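Local coordinates for protein phosphoglycerol transferase GacH (Streptococcus pyogenes MGAS5005, PDB 6DGM) that probably transfers glycerol phosphate onto the rhamnose polysaccharide of the streptococcal cell wall, using a manganese-containing extracellular domain, at residues A[7-12]-A[362-367]. Residues are numbered along the deposited sequence; the frame is centred on the assembly and turned at random.
Sequences TNYSQE and QYDVTI
Tyr9, in the loop just ahead of helix 11-29, reaches Tyr363 and Asp364 near the C-terminal end of helix 349-365. The aromatic part is a T-shaped (edge-to-face) pair: Tyr363 turns one edge toward a face of Tyr9, with centroids 4.8 Å apart and planes at 74°. Tyr363 CD2 stands 3.6 Å above the plane of the Tyr9 ring, over the centre, while Tyr363 CE2 comes to 3.7 Å from Tyr9 CE2.

The polar part is one short hydrogen bond, from Tyr9 OH to Asp364 OD1 at 2.5 Å. The carboxylate oxygen lies at the edge of the phenol ring, near its plane, and accepts through its anti lone pair, the one turned away from OD2; ring and carboxylate planes are 44° apart. With CG anti to the backbone N (chi1 -179°), Tyr9 extends from its loop far enough for the hydroxyl to arrive at the carboxylate while the CD2/CE2 edge of Tyr363 stands over its face.

The chain that follows the helix adds further bonds. Asp364 OD1, besides the phenol, is bonded to Tyr371 N, and OD2 to Leu372 N; these donors probably stabilise the buried carboxylate as an anion. Tyr9 OH is also bonded to Lys369 N, and this bond and the Tyr371 ring join the contacts above in holding the phenol in place.

Within 362-367, Thr366 OG1 donates to Gln362 O, four residues back, at 2.7 Å. Ser10 is the N-cap of helix 11-29, bonding Thr13 N through OG. A T-shaped tyrosine pair and a buried tyrosine-carboxylate bond here tie the loop before the N-terminal helix 11-29 to the C-terminal helix 349-365, away from the manganese and glycerol phosphate site, in a chain with a sulfatase-family fold of the alkaline phosphatase clan.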
ATOM      1  N   THR A   7     -18.163 -20.455   8.437  1.00 23.39           N
ATOM      2  CA  THR A   7     -19.172 -21.432   8.811  1.00 28.37           C
ATOM      3  C   THR A   7     -20.582 -20.855   8.736  1.00 28.26           C
ATOM      4  O   THR A   7     -21.539 -21.604   8.530  1.00 30.74           O
ATOM      5  CB  THR A   7     -18.890 -22.004  10.202  1.00 34.50           C
ATOM      6  OG1 THR A   7     -18.847 -20.949  11.166  1.00 38.86           O
ATOM      7  CG2 THR A   7     -17.563 -22.742  10.207  1.00 35.69           C
ATOM      8  N   ASN A   8     -20.731 -19.538   8.874  1.00 27.50           N
ATOM      9  CA  ASN A   8     -22.041 -18.900   8.818  1.00 28.49           C
ATOM     10  C   ASN A   8     -22.318 -18.217   7.480  1.00 27.06           C
ATOM     11  O   ASN A   8     -23.274 -17.441   7.376  1.00 27.57           O
ATOM     12  CB  ASN A   8     -22.186 -17.889   9.960  1.00 29.60           C
ATOM     13  CG  ASN A   8     -21.182 -16.753   9.870  1.00 28.13           C
ATOM     14  OD1 ASN A   8     -20.126 -16.878   9.236  1.00 27.11           O
ATOM     15  ND2 ASN A   8     -21.508 -15.634  10.507  1.00 28.01           N
ATOM     16  N   TYR A   9     -21.523 -18.505   6.452  1.00 26.26           N
ATOM     17  CA  TYR A   9     -21.771 -17.928   5.138  1.00 24.91           C
ATOM     18  C   TYR A   9     -23.098 -18.410   4.573  1.00 25.76           C
ATOM     19  O   TYR A   9     -23.390 -19.609   4.547  1.00 26.34           O
ATOM     20  CB  TYR A   9     -20.635 -18.299   4.188  1.00 24.05           C
ATOM     21  CG  TYR A   9     -20.792 -17.718   2.794  1.00 23.15           C
ATOM     22  CD1 TYR A   9     -20.560 -16.371   2.555  1.00 21.32           C
ATOM     23  CD2 TYR A   9     -21.159 -18.523   1.729  1.00 24.02           C
ATOM     24  CE1 TYR A   9     -20.701 -15.844   1.286  1.00 21.07           C
ATOM     25  CE2 TYR A   9     -21.293 -18.017   0.461  1.00 23.63           C
ATOM     26  CZ  TYR A   9     -21.064 -16.673   0.237  1.00 22.89           C
ATOM     27  OH  TYR A   9     -21.183 -16.188  -1.047  1.00 24.38           O
ATOM     28  N   SER A  10     -23.890 -17.455   4.087  1.00 25.78           N
ATOM     29  CA  SER A  10     -25.226 -17.708   3.583  1.00 28.09           C
ATOM     30  C   SER A  10     -25.762 -16.388   3.064  1.00 27.20           C
ATOM     31  O   SER A  10     -25.232 -15.312   3.378  1.00 26.03           O
ATOM     32  CB  SER A  10     -26.162 -18.235   4.673  1.00 29.99           C
ATOM     33  OG  SER A  10     -26.493 -17.201   5.579  1.00 29.32           O
ATOM     34  N   GLN A  11     -26.831 -16.486   2.268  1.00 28.32           N
ATOM     35  CA  GLN A  11     -27.517 -15.291   1.787  1.00 29.09           C
ATOM     36  C   GLN A  11     -27.994 -14.428   2.951  1.00 29.52           C
ATOM     37  O   GLN A  11     -27.867 -13.198   2.912  1.00 30.09           O
ATOM     38  CB  GLN A  11     -28.688 -15.718   0.891  1.00 34.82           C
ATOM     39  CG  GLN A  11     -29.216 -14.627  -0.022  1.00 41.94           C
ATOM     40  CD  GLN A  11     -30.287 -15.120  -0.989  1.00 50.72           C
ATOM     41  OE1 GLN A  11     -30.378 -16.309  -1.288  1.00 49.42           O
ATOM     42  NE2 GLN A  11     -31.105 -14.199  -1.480  1.00 57.88           N
ATOM     43  N   GLU A  12     -28.537 -15.057   4.004  1.00 28.80           N
ATOM     44  CA  GLU A  12     -29.059 -14.295   5.135  1.00 30.67           C
ATOM     45  C   GLU A  12     -27.940 -13.594   5.896  1.00 28.89           C
ATOM     46  O   GLU A  12     -28.095 -12.444   6.328  1.00 29.73           O
ATOM     47  CB  GLU A  12     -29.873 -15.214   6.056  1.00 35.22           C
ATOM     48  CG  GLU A  12     -31.215 -15.628   5.473  1.00 45.58           C
ATOM     49  CD  GLU A  12     -32.048 -16.474   6.434  1.00 60.44           C
ATOM     50  OE1 GLU A  12     -31.510 -16.884   7.487  1.00 64.32           O
ATOM     51  OE2 GLU A  12     -33.243 -16.727   6.137  1.00 66.25           O
ATOM     52  N   GLN A 362     -15.404 -11.052   2.003  1.00 17.71           N
ATOM     53  CA  GLN A 362     -14.221 -11.432   1.237  1.00 17.71           C
ATOM     54  C   GLN A 362     -14.439 -12.743   0.507  1.00 17.92           C
ATOM     55  O   GLN A 362     -14.039 -12.891  -0.660  1.00 17.40           O
ATOM     56  CB  GLN A 362     -13.068 -11.543   2.233  1.00 17.57           C
ATOM     57  CG  GLN A 362     -11.699 -11.856   1.648  1.00 17.70           C
ATOM     58  CD  GLN A 362     -10.582 -11.559   2.634  1.00 18.13           C
ATOM     59  OE1 GLN A 362     -10.824 -11.092   3.752  1.00 17.08           O
ATOM     60  NE2 GLN A 362      -9.349 -11.858   2.234  1.00 19.22           N
ATOM     61  N   TYR A 363     -15.071 -13.709   1.168  1.00 18.00           N
ATOM     62  CA  TYR A 363     -15.415 -14.951   0.494  1.00 18.54           C
ATOM     63  C   TYR A 363     -16.436 -14.694  -0.603  1.00 19.33           C
ATOM     64  O   TYR A 363     -16.279 -15.172  -1.736  1.00 19.52           O
ATOM     65  CB  TYR A 363     -15.938 -15.957   1.523  1.00 18.27           C
ATOM     66  CG  TYR A 363     -16.210 -17.321   0.956  1.00 19.59           C
ATOM     67  CD1 TYR A 363     -15.192 -18.246   0.801  1.00 20.13           C
ATOM     68  CD2 TYR A 363     -17.492 -17.688   0.562  1.00 20.49           C
ATOM     69  CE1 TYR A 363     -15.437 -19.489   0.280  1.00 21.38           C
ATOM     70  CE2 TYR A 363     -17.742 -18.924   0.035  1.00 21.85           C
ATOM     71  CZ  TYR A 363     -16.724 -19.819  -0.104  1.00 22.56           C
ATOM     72  OH  TYR A 363     -16.997 -21.055  -0.636  1.00 24.65           O
ATOM     73  N   ASP A 364     -17.459 -13.889  -0.304  1.00 19.50           N
ATOM     74  CA  ASP A 364     -18.538 -13.698  -1.261  1.00 20.40           C
ATOM     75  C   ASP A 364     -18.022 -13.161  -2.588  1.00 19.93           C
ATOM     76  O   ASP A 364     -18.507 -13.560  -3.656  1.00 20.13           O
ATOM     77  CB  ASP A 364     -19.586 -12.741  -0.705  1.00 21.83           C
ATOM     78  CG  ASP A 364     -20.820 -12.696  -1.567  1.00 23.11           C
ATOM     79  OD1 ASP A 364     -21.518 -13.737  -1.586  1.00 22.71           O
ATOM     80  OD2 ASP A 364     -21.077 -11.656  -2.232  1.00 23.43           O
ATOM     81  N   VAL A 365     -17.060 -12.231  -2.541  1.00 19.68           N
ATOM     82  CA  VAL A 365     -16.587 -11.565  -3.744  1.00 19.10           C
ATOM     83  C   VAL A 365     -15.426 -12.288  -4.424  1.00 20.14           C
ATOM     84  O   VAL A 365     -15.016 -11.870  -5.517  1.00 20.81           O
ATOM     85  CB  VAL A 365     -16.163 -10.108  -3.450  1.00 18.64           C
ATOM     86  CG1 VAL A 365     -17.288  -9.334  -2.764  1.00 20.19           C
ATOM     87  CG2 VAL A 365     -14.885 -10.047  -2.617  1.00 17.85           C
ATOM     88  N   THR A 366     -14.899 -13.358  -3.833  1.00 20.34           N
ATOM     89  CA  THR A 366     -13.794 -14.074  -4.465  1.00 20.25           C
ATOM     90  C   THR A 366     -14.292 -15.401  -5.019  1.00 22.33           C
ATOM     91  O   THR A 366     -14.622 -15.501  -6.207  1.00 25.29           O
ATOM     92  CB  THR A 366     -12.598 -14.232  -3.518  1.00 19.05           C
ATOM     93  OG1 THR A 366     -13.005 -14.818  -2.283  1.00 18.82           O
ATOM     94  CG2 THR A 366     -11.948 -12.877  -3.232  1.00 17.48           C
ATOM     95  N   ILE A 367     -14.388 -16.421  -4.178  1.00 20.72           N
ATOM     96  CA  ILE A 367     -14.792 -17.735  -4.652  1.00 22.01           C
ATOM     97  C   ILE A 367     -16.191 -18.124  -4.204  1.00 23.01           C
ATOM     98  O   ILE A 367     -16.634 -19.250  -4.493  1.00 24.02           O
ATOM     99  CB  ILE A 367     -13.736 -18.799  -4.290  1.00 24.74           C
ATOM    100  CG1 ILE A 367     -13.607 -18.921  -2.777  1.00 26.37           C
ATOM    101  CG2 ILE A 367     -12.376 -18.396  -4.915  1.00 24.88           C
ATOM    102  CD1 ILE A 367     -12.852 -20.157  -2.340  1.00 28.57           C
TER